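Local coordinates for protein purine nucleoside phosphorylase (Schistosoma mansoni, PDB 5KO5) that probably catalyses the reversible phosphorolysis of purine nucleosides such as inosine and guanosine, releasing the free base and ribose 1-phosphate, at residues L26-I31 against G76-V81; K39-I44 against N69-S74; I138-L143 against V193-G198; N146-G151 against V227-H232. One frame throughout, in Å; residues are numbered along the deposited sequence.

Interaction 1. Residues L26-I31 against G76-V81; sequences LPDIGI and GGRKIV
The backbone O of K79 collects three donors from the facing chain: D28 N at 2.9 Å, standing above the carbonyl plane, I29 N in a weak bond of 3.4 Å, and a CA-H of P27. Past this fork the chains settle into parallel pairing, V81 N giving to I29 O at 2.9 Å and I31 N giving to V81 O at 2.9 Å. D28 turns its carboxylate to R78, where OD2 takes NH2 at 3.2 Å in a salt bridge. The donor bond lies almost in the guanidinium plane but meets the carboxylate on its anti side, tilted well out of its plane, and the two planes stand 58° apart. A water donates to the same OD2 at 2.6 Å and accepts from R78 NE and K79 N, tying the acid to the backbone of the next strand. Because R78 bends at chi2 (-61°) and again at chi3, its guanidinium folds over I29, whose CD1 sits above the centre of one face. I80 receives I29 and I31 on one side of the sheet; V81 projects from the other, where its CG1 meets P27 CG at 3.7 Å. Strand 29-32 lies between 78-84 and 112-121, parallel to both, an arrangement characteristic of the alpha/beta fold of the phosphorylase superfamily.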
loop_
_atom_site.group_PDB
_atom_site.type_symbol
_atom_site.label_atom_id
_atom_site.label_comp_id
_atom_site.label_asym_id
_atom_site.label_seq_id
_atom_site.Cartn_x
_atom_site.Cartn_y
_atom_site.Cartn_z
ATOM N N LEU A 26 26.555 6.656 27.421
ATOM C CA LEU A 26 25.516 7.598 27.016
ATOM C C LEU A 26 25.775 8.015 25.575
ATOM O O LEU A 26 26.596 8.909 25.325
ATOM C CB LEU A 26 25.506 8.820 27.938
ATOM C CG LEU A 26 25.018 8.528 29.362
ATOM C CD1 LEU A 26 25.028 9.787 30.214
ATOM C CD2 LEU A 26 23.625 7.909 29.332
ATOM N N PRO A 27 25.105 7.409 24.599
ATOM C CA PRO A 27 25.476 7.632 23.198
ATOM C C PRO A 27 24.895 8.929 22.657
ATOM O O PRO A 27 23.781 9.332 23.006
ATOM C CB PRO A 27 24.849 6.429 22.484
ATOM C CG PRO A 27 23.618 6.139 23.308
ATOM C CD PRO A 27 23.987 6.459 24.740
ATOM N N ASP A 28 25.666 9.577 21.780
ATOM C CA ASP A 28 25.216 10.755 21.048
ATOM C C ASP A 28 24.801 10.430 19.623
ATOM O O ASP A 28 24.080 11.220 18.998
ATOM C CB ASP A 28 26.339 11.806 20.987
ATOM C CG ASP A 28 26.733 12.337 22.356
ATOM O OD1 ASP A 28 25.862 12.447 23.245
ATOM O OD2 ASP A 28 27.926 12.652 22.539
ATOM N N ILE A 29 25.242 9.290 19.103
ATOM C CA ILE A 29 25.064 8.916 17.708
ATOM C C ILE A 29 24.544 7.489 17.665
ATOM O O ILE A 29 24.995 6.628 18.426
ATOM C CB ILE A 29 26.416 9.019 16.964
ATOM C CG1 ILE A 29 26.893 10.468 16.950
ATOM C CG2 ILE A 29 26.304 8.487 15.559
ATOM C CD1 ILE A 29 28.402 10.606 16.837
ATOM N N GLY A 30 23.581 7.242 16.784
ATOM C CA GLY A 30 23.076 5.908 16.534
ATOM C C GLY A 30 23.474 5.467 15.141
ATOM O O GLY A 30 23.637 6.292 14.238
ATOM N N ILE A 31 23.665 4.161 14.966
ATOM C CA ILE A 31 24.001 3.624 13.648
ATOM C C ILE A 31 23.171 2.377 13.359
ATOM O O ILE A 31 22.947 1.530 14.231
ATOM C CB ILE A 31 25.518 3.397 13.417
ATOM C CG1 ILE A 31 26.054 2.258 14.260
ATOM C CG2 ILE A 31 26.335 4.656 13.718
ATOM C CD1 ILE A 31 27.520 1.941 13.973
ATOM N N GLY A 76 35.811 6.696 17.048
ATOM C CA GLY A 76 36.357 7.996 16.682
ATOM C C GLY A 76 36.184 9.056 17.743
ATOM O O GLY A 76 35.966 10.231 17.421
ATOM N N GLY A 77 36.268 8.666 19.011
ATOM C CA GLY A 77 36.122 9.601 20.105
ATOM C C GLY A 77 34.699 9.968 20.461
ATOM O O GLY A 77 34.500 10.809 21.347
ATOM N N ARG A 78 33.704 9.374 19.808
ATOM C CA ARG A 78 32.308 9.670 20.086
ATOM C C ARG A 78 31.611 8.424 20.616
ATOM O O ARG A 78 31.954 7.296 20.251
ATOM C CB ARG A 78 31.589 10.164 18.826
ATOM C CG ARG A 78 32.260 11.357 18.152
ATOM C CD ARG A 78 32.318 12.581 19.069
ATOM N NE ARG A 78 31.022 12.880 19.680
ATOM C CZ ARG A 78 30.085 13.648 19.129
ATOM N NH1 ARG A 78 30.282 14.205 17.940
ATOM N NH2 ARG A 78 28.943 13.859 19.770
ATOM N N LYS A 79 30.619 8.635 21.477
ATOM C CA LYS A 79 29.865 7.537 22.063
ATOM C C LYS A 79 28.697 7.203 21.147
ATOM O O LYS A 79 27.944 8.093 20.739
ATOM C CB LYS A 79 29.362 7.932 23.451
ATOM C CG LYS A 79 30.493 8.258 24.418
ATOM C CD LYS A 79 29.981 8.862 25.714
ATOM C CE LYS A 79 31.137 9.277 26.620
ATOM N NZ LYS A 79 30.666 9.950 27.862
ATOM N N ILE A 80 28.571 5.925 20.787
ATOM C CA ILE A 80 27.582 5.512 19.804
ATOM C C ILE A 80 26.800 4.311 20.321
ATOM O O ILE A 80 27.214 3.614 21.250
ATOM C CB ILE A 80 28.205 5.208 18.419
ATOM C CG1 ILE A 80 28.947 3.874 18.435
ATOM C CG2 ILE A 80 29.133 6.337 17.966
ATOM C CD1 ILE A 80 28.229 2.802 17.659
ATOM N N VAL A 81 25.644 4.086 19.699
ATOM C CA VAL A 81 24.845 2.884 19.904
ATOM C C VAL A 81 24.476 2.341 18.532
ATOM O O VAL A 81 24.020 3.094 17.667
ATOM C CB VAL A 81 23.586 3.154 20.758
ATOM C CG1 VAL A 81 22.768 4.324 20.204
ATOM C CG2 VAL A 81 22.729 1.903 20.860
HETATM O O HOH W 1 28.993 7.582 28.505
HETATM O O HOH W 2 30.194 11.412 22.287
#

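Interaction 2. Residues K39-I44 against N69-S74; sequences KLIEEI and NLVLGS
The backbones draw together from I41 and V71, whose CA atoms are 7.1 Å apart, to I44 and S74, at 5.6 Å, as the chain leaves the short, weakly bonded helix 39-42 and runs in beside strand 69-75. The contact is apolar and rests on two isoleucines and one valine. V71 points toward the helical turn and spreads its two methyls between the isoleucines: CG2 meets I41 CG2 at 3.7 Å, while CG1 receives I44 CD1 at 3.6 Å. With CG1 of V71 anti to the backbone N (chi1 -176°), each branch has its own isoleucine as nearest partner. I44 likewise works with both arms. Its extended CG1-CD1 arm reaches V71, and its other branch, CG2, anti to the backbone N, drops onto the strand backbone, 3.4 Å from G73 CA and 3.6 Å from S74 N. This is close packing, possible because G73 has no side chain, and I44 CG2 takes the side where one would stand. The alternate residues L70 and L72 project from the far side of the strand, onto V81 of the adjoining strand. Strand 69-75 itself runs antiparallel to both 47-51 and 78-84. The isoleucines also reach across to 78-84, I41 touching A82 and I44 touching I80, so the turn covers two neighbouring strands, while L40 faces Q274 and I281 of the long C-terminal helix 259-283.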
loop_
_atom_site.group_PDB
_atom_site.type_symbol
_atom_site.label_atom_id
_atom_site.label_comp_id
_atom_site.label_asym_id
_atom_site.label_seq_id
_atom_site.Cartn_x
_atom_site.Cartn_y
_atom_site.Cartn_z
ATOM N N LYS A 39 30.641 -4.136 9.705
ATOM C CA LYS A 39 31.913 -4.428 10.358
ATOM C C LYS A 39 32.355 -3.308 11.294
ATOM O O LYS A 39 33.091 -3.570 12.249
ATOM C CB LYS A 39 32.993 -4.785 9.334
ATOM N N LEU A 40 31.908 -2.068 11.060
ATOM C CA LEU A 40 32.222 -0.989 11.996
ATOM C C LEU A 40 31.739 -1.320 13.402
ATOM O O LEU A 40 32.401 -0.981 14.390
ATOM C CB LEU A 40 31.606 0.331 11.528
ATOM C CG LEU A 40 31.881 1.550 12.419
ATOM C CD1 LEU A 40 33.378 1.825 12.527
ATOM C CD2 LEU A 40 31.149 2.772 11.896
ATOM N N ILE A 41 30.584 -1.985 13.507
ATOM C CA ILE A 41 30.073 -2.408 14.807
ATOM C C ILE A 41 31.068 -3.333 15.496
ATOM O O ILE A 41 31.230 -3.294 16.722
ATOM C CB ILE A 41 28.688 -3.063 14.644
ATOM C CG1 ILE A 41 27.716 -2.085 13.986
ATOM C CG2 ILE A 41 28.145 -3.534 15.984
ATOM C CD1 ILE A 41 26.360 -2.689 13.670
ATOM N N GLU A 42 31.754 -4.176 14.720
ATOM C CA GLU A 42 32.754 -5.065 15.298
ATOM C C GLU A 42 33.980 -4.314 15.803
ATOM O O GLU A 42 34.753 -4.875 16.588
ATOM C CB GLU A 42 33.166 -6.135 14.284
ATOM N N GLU A 43 34.171 -3.063 15.385
ATOM C CA GLU A 43 35.331 -2.274 15.777
ATOM C C GLU A 43 35.012 -1.214 16.825
ATOM O O GLU A 43 35.856 -0.357 17.104
ATOM C CB GLU A 43 35.979 -1.632 14.548
ATOM C CG GLU A 43 36.510 -2.636 13.538
ATOM C CD GLU A 43 37.602 -3.518 14.109
ATOM O OE1 GLU A 43 38.364 -3.041 14.980
ATOM O OE2 GLU A 43 37.696 -4.690 13.690
ATOM N N ILE A 44 33.812 -1.246 17.408
ATOM C CA ILE A 44 33.480 -0.312 18.477
ATOM C C ILE A 44 34.382 -0.567 19.680
ATOM O O ILE A 44 34.601 -1.716 20.088
ATOM C CB ILE A 44 31.993 -0.466 18.831
ATOM C CG1 ILE A 44 31.122 -0.051 17.646
ATOM C CG2 ILE A 44 31.643 0.361 20.038
ATOM C CD1 ILE A 44 29.665 -0.399 17.820
ATOM N N ASN A 69 21.546 -7.701 18.497
ATOM C CA ASN A 69 22.223 -7.092 19.633
ATOM C C ASN A 69 22.235 -5.582 19.471
ATOM O O ASN A 69 22.341 -5.071 18.353
ATOM C CB ASN A 69 23.696 -7.509 19.702
ATOM C CG ASN A 69 23.886 -8.981 19.975
ATOM O OD1 ASN A 69 23.223 -9.560 20.841
ATOM N ND2 ASN A 69 24.809 -9.594 19.252
ATOM N N LEU A 70 22.121 -4.879 20.592
ATOM C CA LEU A 70 22.483 -3.473 20.671
ATOM C C LEU A 70 23.925 -3.398 21.155
ATOM O O LEU A 70 24.278 -4.032 22.153
ATOM C CB LEU A 70 21.576 -2.772 21.678
ATOM C CG LEU A 70 21.123 -1.347 21.382
ATOM C CD1 LEU A 70 20.344 -1.289 20.070
ATOM C CD2 LEU A 70 20.270 -0.838 22.536
ATOM N N VAL A 71 24.760 -2.645 20.446
ATOM C CA VAL A 71 26.178 -2.527 20.774
ATOM C C VAL A 71 26.482 -1.064 21.069
ATOM O O VAL A 71 26.229 -0.190 20.231
ATOM C CB VAL A 71 27.069 -3.063 19.642
ATOM C CG1 VAL A 71 28.536 -3.029 20.054
ATOM C CG2 VAL A 71 26.641 -4.477 19.253
ATOM N N LEU A 72 27.013 -0.794 22.260
ATOM C CA LEU A 72 27.357 0.556 22.674
ATOM C C LEU A 72 28.849 0.649 22.943
ATOM O O LEU A 72 29.471 -0.302 23.427
ATOM C CB LEU A 72 26.602 0.969 23.945
ATOM C CG LEU A 72 25.084 1.076 23.787
ATOM C CD1 LEU A 72 24.398 -0.205 24.231
ATOM C CD2 LEU A 72 24.552 2.276 24.546
ATOM N N GLY A 73 29.416 1.813 22.640
ATOM C CA GLY A 73 30.832 2.037 22.891
ATOM C C GLY A 73 31.299 3.305 22.217
ATOM O O GLY A 73 30.510 4.222 21.980
ATOM N N SER A 74 32.589 3.343 21.899
ATOM C CA SER A 74 33.213 4.535 21.341
ATOM C C SER A 74 33.734 4.251 19.942
ATOM O O SER A 74 34.376 3.220 19.710
ATOM C CB SER A 74 34.362 5.025 22.229
ATOM O OG SER A 74 33.872 5.534 23.459
#

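Interaction 3. Residues I138-L143 against V193-G198; sequences INFPGL and VYAFNG
The pyrrolidine ring of P141 lies over one face of the F196 ring, its CG 3.8 Å from the ring centroid and 28° off the normal: a CH-pi contact displaced toward the rim. It forms where strand 131-139 gives way to helix 140-143 beside the end of the parallel strand 189-196, at the trimer interface of this phosphorylase. Two backbone bonds set the register, I138 N giving to Y194 O at 2.9 Å and F196 N giving to I138 O at 2.9 Å. I138 and A195 share one side of the sheet, with F140 folded back along it: I138 CG2 lies over a face of the F140 ring, while A195 CB and the backbone O of F196 stand at its edge. Other subunits close over this side chain, M210 of the second and L143 of the third both packing on F140; E207 of the second subunit also accepts a bond from N139 N. On Y194 the OH accepts the backbone N-H of S222, and the side chain comes within about 6 Å of the bound cytosine. N139, with CG anti to the backbone N (chi1 -179°), runs alongside F196 and is the N-cap of the helix. Its OD1 lies 3.4 Å from F196 CD2 near the ring plane and accepts G142 N at 2.9 Å, the donor standing well above the plane of the N139 amide.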
loop_
_atom_site.group_PDB
_atom_site.type_symbol
_atom_site.label_atom_id
_atom_site.label_comp_id
_atom_site.label_asym_id
_atom_site.label_seq_id
_atom_site.Cartn_x
_atom_site.Cartn_y
_atom_site.Cartn_z
ATOM N N ILE A 138 10.444 8.417 -1.766
ATOM C CA ILE A 138 9.065 8.118 -2.146
ATOM C C ILE A 138 8.657 6.880 -1.364
ATOM O O ILE A 138 9.198 5.788 -1.575
ATOM C CB ILE A 138 8.893 7.916 -3.652
ATOM C CG1 ILE A 138 9.283 9.213 -4.373
ATOM C CG2 ILE A 138 7.439 7.534 -3.959
ATOM C CD1 ILE A 138 9.175 9.161 -5.868
ATOM N N ASN A 139 7.737 7.059 -0.432
ATOM C CA ASN A 139 7.387 6.045 0.565
ATOM C C ASN A 139 6.110 5.363 0.097
ATOM O O ASN A 139 5.014 5.745 0.495
ATOM C CB ASN A 139 7.171 6.792 1.877
ATOM C CG ASN A 139 6.814 5.907 3.047
ATOM O OD1 ASN A 139 6.827 4.675 2.980
ATOM N ND2 ASN A 139 6.485 6.560 4.169
ATOM N N PHE A 140 6.249 4.338 -0.748
ATOM C CA PHE A 140 5.055 3.649 -1.224
ATOM C C PHE A 140 4.236 3.054 -0.090
ATOM O O PHE A 140 3.001 3.210 -0.116
ATOM C CB PHE A 140 5.412 2.638 -2.319
ATOM C CG PHE A 140 5.819 3.291 -3.615
ATOM C CD1 PHE A 140 4.856 3.813 -4.472
ATOM C CD2 PHE A 140 7.156 3.423 -3.954
ATOM C CE1 PHE A 140 5.228 4.430 -5.660
ATOM C CE2 PHE A 140 7.529 4.037 -5.133
ATOM C CZ PHE A 140 6.564 4.533 -5.990
ATOM N N PRO A 141 4.820 2.398 0.919
ATOM C CA PRO A 141 3.997 1.963 2.057
ATOM C C PRO A 141 3.261 3.116 2.719
ATOM O O PRO A 141 2.078 2.973 3.064
ATOM C CB PRO A 141 5.022 1.285 2.989
ATOM C CG PRO A 141 6.084 0.756 2.011
ATOM C CD PRO A 141 6.217 1.920 1.045
ATOM N N GLY A 142 3.915 4.264 2.898
ATOM C CA GLY A 142 3.249 5.395 3.532
ATOM C C GLY A 142 2.057 5.886 2.732
ATOM O O GLY A 142 0.976 6.123 3.278
ATOM N N LEU A 143 2.235 6.058 1.424
ATOM C CA LEU A 143 1.097 6.450 0.605
ATOM C C LEU A 143 -0.023 5.430 0.722
ATOM O O LEU A 143 -1.208 5.792 0.729
ATOM C CB LEU A 143 1.529 6.607 -0.853
ATOM C CG LEU A 143 2.549 7.715 -1.142
ATOM C CD1 LEU A 143 2.945 7.645 -2.595
ATOM C CD2 LEU A 143 1.966 9.085 -0.833
ATOM N N VAL A 193 17.057 10.285 -4.782
ATOM C CA VAL A 193 15.784 10.010 -4.125
ATOM C C VAL A 193 15.609 8.502 -4.000
ATOM O O VAL A 193 15.786 7.766 -4.981
ATOM C CB VAL A 193 14.624 10.611 -4.938
ATOM C CG1 VAL A 193 13.265 10.175 -4.364
ATOM C CG2 VAL A 193 14.736 12.126 -4.982
ATOM N N TYR A 194 15.238 8.046 -2.805
ATOM C CA TYR A 194 15.093 6.625 -2.489
ATOM C C TYR A 194 13.622 6.217 -2.534
ATOM O O TYR A 194 12.789 6.779 -1.813
ATOM C CB TYR A 194 15.661 6.377 -1.091
ATOM C CG TYR A 194 15.642 4.957 -0.563
ATOM C CD1 TYR A 194 14.516 4.451 0.079
ATOM C CD2 TYR A 194 16.784 4.160 -0.625
ATOM C CE1 TYR A 194 14.512 3.169 0.598
ATOM C CE2 TYR A 194 16.793 2.870 -0.106
ATOM C CZ TYR A 194 15.653 2.386 0.501
ATOM O OH TYR A 194 15.654 1.125 1.031
ATOM N N ALA A 195 13.300 5.225 -3.358
ATOM C CA ALA A 195 11.959 4.652 -3.343
ATOM C C ALA A 195 11.944 3.476 -2.384
ATOM O O ALA A 195 12.779 2.578 -2.498
ATOM C CB ALA A 195 11.572 4.147 -4.730
ATOM N N PHE A 196 10.969 3.464 -1.467
ATOM C CA PHE A 196 10.800 2.363 -0.521
ATOM C C PHE A 196 9.816 1.364 -1.121
ATOM O O PHE A 196 8.625 1.663 -1.261
ATOM C CB PHE A 196 10.306 2.921 0.813
ATOM C CG PHE A 196 10.058 1.886 1.896
ATOM C CD1 PHE A 196 10.675 0.631 1.890
ATOM C CD2 PHE A 196 9.186 2.194 2.941
ATOM C CE1 PHE A 196 10.413 -0.293 2.906
ATOM C CE2 PHE A 196 8.925 1.269 3.964
ATOM C CZ PHE A 196 9.556 0.023 3.949
ATOM N N ASN A 197 10.347 0.204 -1.536
ATOM C CA ASN A 197 9.573 -0.983 -1.902
ATOM C C ASN A 197 9.477 -1.870 -0.675
ATOM O O ASN A 197 10.496 -2.337 -0.165
ATOM C CB ASN A 197 10.328 -1.738 -2.998
ATOM C CG ASN A 197 9.793 -3.139 -3.234
ATOM O OD1 ASN A 197 8.607 -3.403 -3.021
ATOM N ND2 ASN A 197 10.663 -4.045 -3.701
ATOM N N GLY A 198 8.263 -2.090 -0.179
ATOM C CA GLY A 198 8.116 -2.923 1.001
ATOM C C GLY A 198 8.818 -4.265 0.887
ATOM O O GLY A 198 9.326 -4.787 1.876
#

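Interaction 4. Residues N146-G151 against V227-H232; sequences NNVLVG and VIIACH
V148 and L149, at the crest of a type I turn, press their methyls into the surface that I228, I229 and H232 form on helix 224-232. V148 CG1 drops between the two isoleucines, 3.6 Å from I228 CG2 and 3.7 Å from I229 CD1. The fork of L149 straddles the next part of the surface: CD1 fits against I228 CG2 at 3.5 Å, and CD2 against I229 CD1 at 3.6 Å. CD2 also stands over the centre of one face of the H232 imidazole, a CH-pi contact 4.2 Å from the centroid and 10° off the normal. In return, I228 CG2 and I229 CD1 each fit between V148 and L149, I229 CD1 brought there by the bend at chi2 (-55°). N147 shapes the crest as an Asx turn, its OD1 accepting L149 N on an in-plane lone pair at 2.9 Å, while its ND2 binds T201 of the second subunit. H232 is held by N153, which accepts from NE2. Around the contact, helix 95-108 flanks it through A99 and I102 on I229 and R103 on L149 and H232, and N139 of strand 131-139 touches N147 and I228.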
loop_
_atom_site.group_PDB
_atom_site.type_symbol
_atom_site.label_atom_id
_atom_site.label_comp_id
_atom_site.label_asym_id
_atom_site.label_seq_id
_atom_site.Cartn_x
_atom_site.Cartn_y
_atom_site.Cartn_z
ATOM N N ASN A 146 0.378 2.052 4.994
ATOM C CA ASN A 146 1.323 1.287 5.801
ATOM C C ASN A 146 2.493 2.139 6.298
ATOM O O ASN A 146 3.578 1.617 6.561
ATOM C CB ASN A 146 1.803 0.048 5.044
ATOM C CG ASN A 146 0.813 -1.099 5.107
ATOM O OD1 ASN A 146 0.028 -1.217 6.060
ATOM N ND2 ASN A 146 0.844 -1.962 4.102
ATOM N N ASN A 147 2.303 3.446 6.448
ATOM C CA ASN A 147 3.336 4.283 7.053
ATOM C C ASN A 147 3.674 3.738 8.438
ATOM O O ASN A 147 2.795 3.272 9.175
ATOM C CB ASN A 147 2.786 5.711 7.167
ATOM C CG ASN A 147 3.854 6.766 7.442
ATOM O OD1 ASN A 147 4.468 6.798 8.521
ATOM N ND2 ASN A 147 4.037 7.676 6.479
ATOM N N VAL A 148 4.962 3.812 8.797
ATOM C CA VAL A 148 5.418 3.356 10.111
ATOM C C VAL A 148 4.748 4.101 11.264
ATOM O O VAL A 148 4.717 3.584 12.388
ATOM C CB VAL A 148 6.963 3.423 10.175
ATOM C CG1 VAL A 148 7.428 4.866 10.217
ATOM C CG2 VAL A 148 7.490 2.653 11.386
ATOM N N LEU A 149 4.186 5.299 11.016
ATOM C CA LEU A 149 3.502 6.052 12.063
ATOM C C LEU A 149 1.992 5.813 12.127
ATOM O O LEU A 149 1.335 6.408 12.994
ATOM C CB LEU A 149 3.797 7.560 11.926
ATOM C CG LEU A 149 5.175 8.007 12.419
ATOM C CD1 LEU A 149 5.404 9.463 12.026
ATOM C CD2 LEU A 149 5.288 7.829 13.945
ATOM N N VAL A 150 1.422 4.961 11.263
ATOM C CA VAL A 150 -0.001 4.664 11.405
ATOM C C VAL A 150 -0.253 4.063 12.776
ATOM O O VAL A 150 0.441 3.127 13.199
ATOM C CB VAL A 150 -0.473 3.730 10.282
ATOM C CG1 VAL A 150 -1.881 3.192 10.601
ATOM C CG2 VAL A 150 -0.505 4.453 8.959
ATOM N N GLY A 151 -1.276 4.581 13.463
ATOM C CA GLY A 151 -1.593 4.205 14.819
ATOM C C GLY A 151 -1.723 5.451 15.667
ATOM O O GLY A 151 -1.539 6.576 15.187
ATOM N N VAL A 227 13.962 6.380 9.198
ATOM C CA VAL A 227 14.068 7.814 8.949
ATOM C C VAL A 227 12.861 8.547 9.510
ATOM O O VAL A 227 12.993 9.611 10.129
ATOM C CB VAL A 227 14.229 8.091 7.441
ATOM C CG1 VAL A 227 14.120 9.585 7.167
ATOM C CG2 VAL A 227 15.564 7.556 6.930
ATOM N N ILE A 228 11.663 7.997 9.297
ATOM C CA ILE A 228 10.450 8.676 9.730
ATOM C C ILE A 228 10.357 8.694 11.248
ATOM O O ILE A 228 10.016 9.720 11.841
ATOM C CB ILE A 228 9.227 8.035 9.061
ATOM C CG1 ILE A 228 9.217 8.431 7.583
ATOM C CG2 ILE A 228 7.921 8.437 9.759
ATOM C CD1 ILE A 228 8.159 7.703 6.734
ATOM N N ILE A 229 10.676 7.574 11.906
ATOM C CA ILE A 229 10.625 7.565 13.368
ATOM C C ILE A 229 11.647 8.538 13.937
ATOM O O ILE A 229 11.354 9.281 14.882
ATOM C CB ILE A 229 10.800 6.133 13.919
ATOM C CG1 ILE A 229 9.668 5.222 13.433
ATOM C CG2 ILE A 229 10.846 6.169 15.456
ATOM C CD1 ILE A 229 8.245 5.730 13.751
ATOM N N ALA A 230 12.849 8.569 13.356
ATOM C CA ALA A 230 13.876 9.507 13.804
ATOM C C ALA A 230 13.422 10.951 13.601
ATOM O O ALA A 230 13.520 11.781 14.519
ATOM C CB ALA A 230 15.180 9.241 13.052
ATOM N N CYS A 231 12.914 11.265 12.403
ATOM C CA CYS A 231 12.457 12.619 12.113
ATOM C C CYS A 231 11.339 13.028 13.065
ATOM O O CYS A 231 11.312 14.160 13.564
ATOM C CB CYS A 231 11.982 12.674 10.660
ATOM S SG CYS A 231 11.387 14.294 10.118
ATOM N N HIS A 232 10.426 12.101 13.350
ATOM C CA HIS A 232 9.312 12.384 14.243
ATOM C C HIS A 232 9.801 12.830 15.621
ATOM O O HIS A 232 9.218 13.738 16.226
ATOM C CB HIS A 232 8.433 11.130 14.310
ATOM C CG HIS A 232 7.277 11.228 15.247
ATOM N ND1 HIS A 232 7.309 10.696 16.518
ATOM C CD2 HIS A 232 6.038 11.747 15.083
ATOM C CE1 HIS A 232 6.141 10.901 17.104
ATOM N NE2 HIS A 232 5.355 11.545 16.259
#

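Overall arrangement
From the N terminus, strand 29-32 leads into helix 39-42, and the chain returns through strands 69-75 and 78-84. Interaction 2 closes the inner loop and interaction 1 the outer one around it; the two touch directly, I80 N lying 2.8 Å from G73 O in a probable hydrogen bond. Further along the chain, interactions 3 and 4 cross, their segments alternating: 138-143, 146-151, 193-198, 227-232. They also touch, with P141 O and N146 N 2.7 Å apart, and both meet the second subunit. Interactions 1 and 3 lie at distant parts of the same sheet, centres about 28 Å apart, while interaction 4 ties a long loop to helix 224-232.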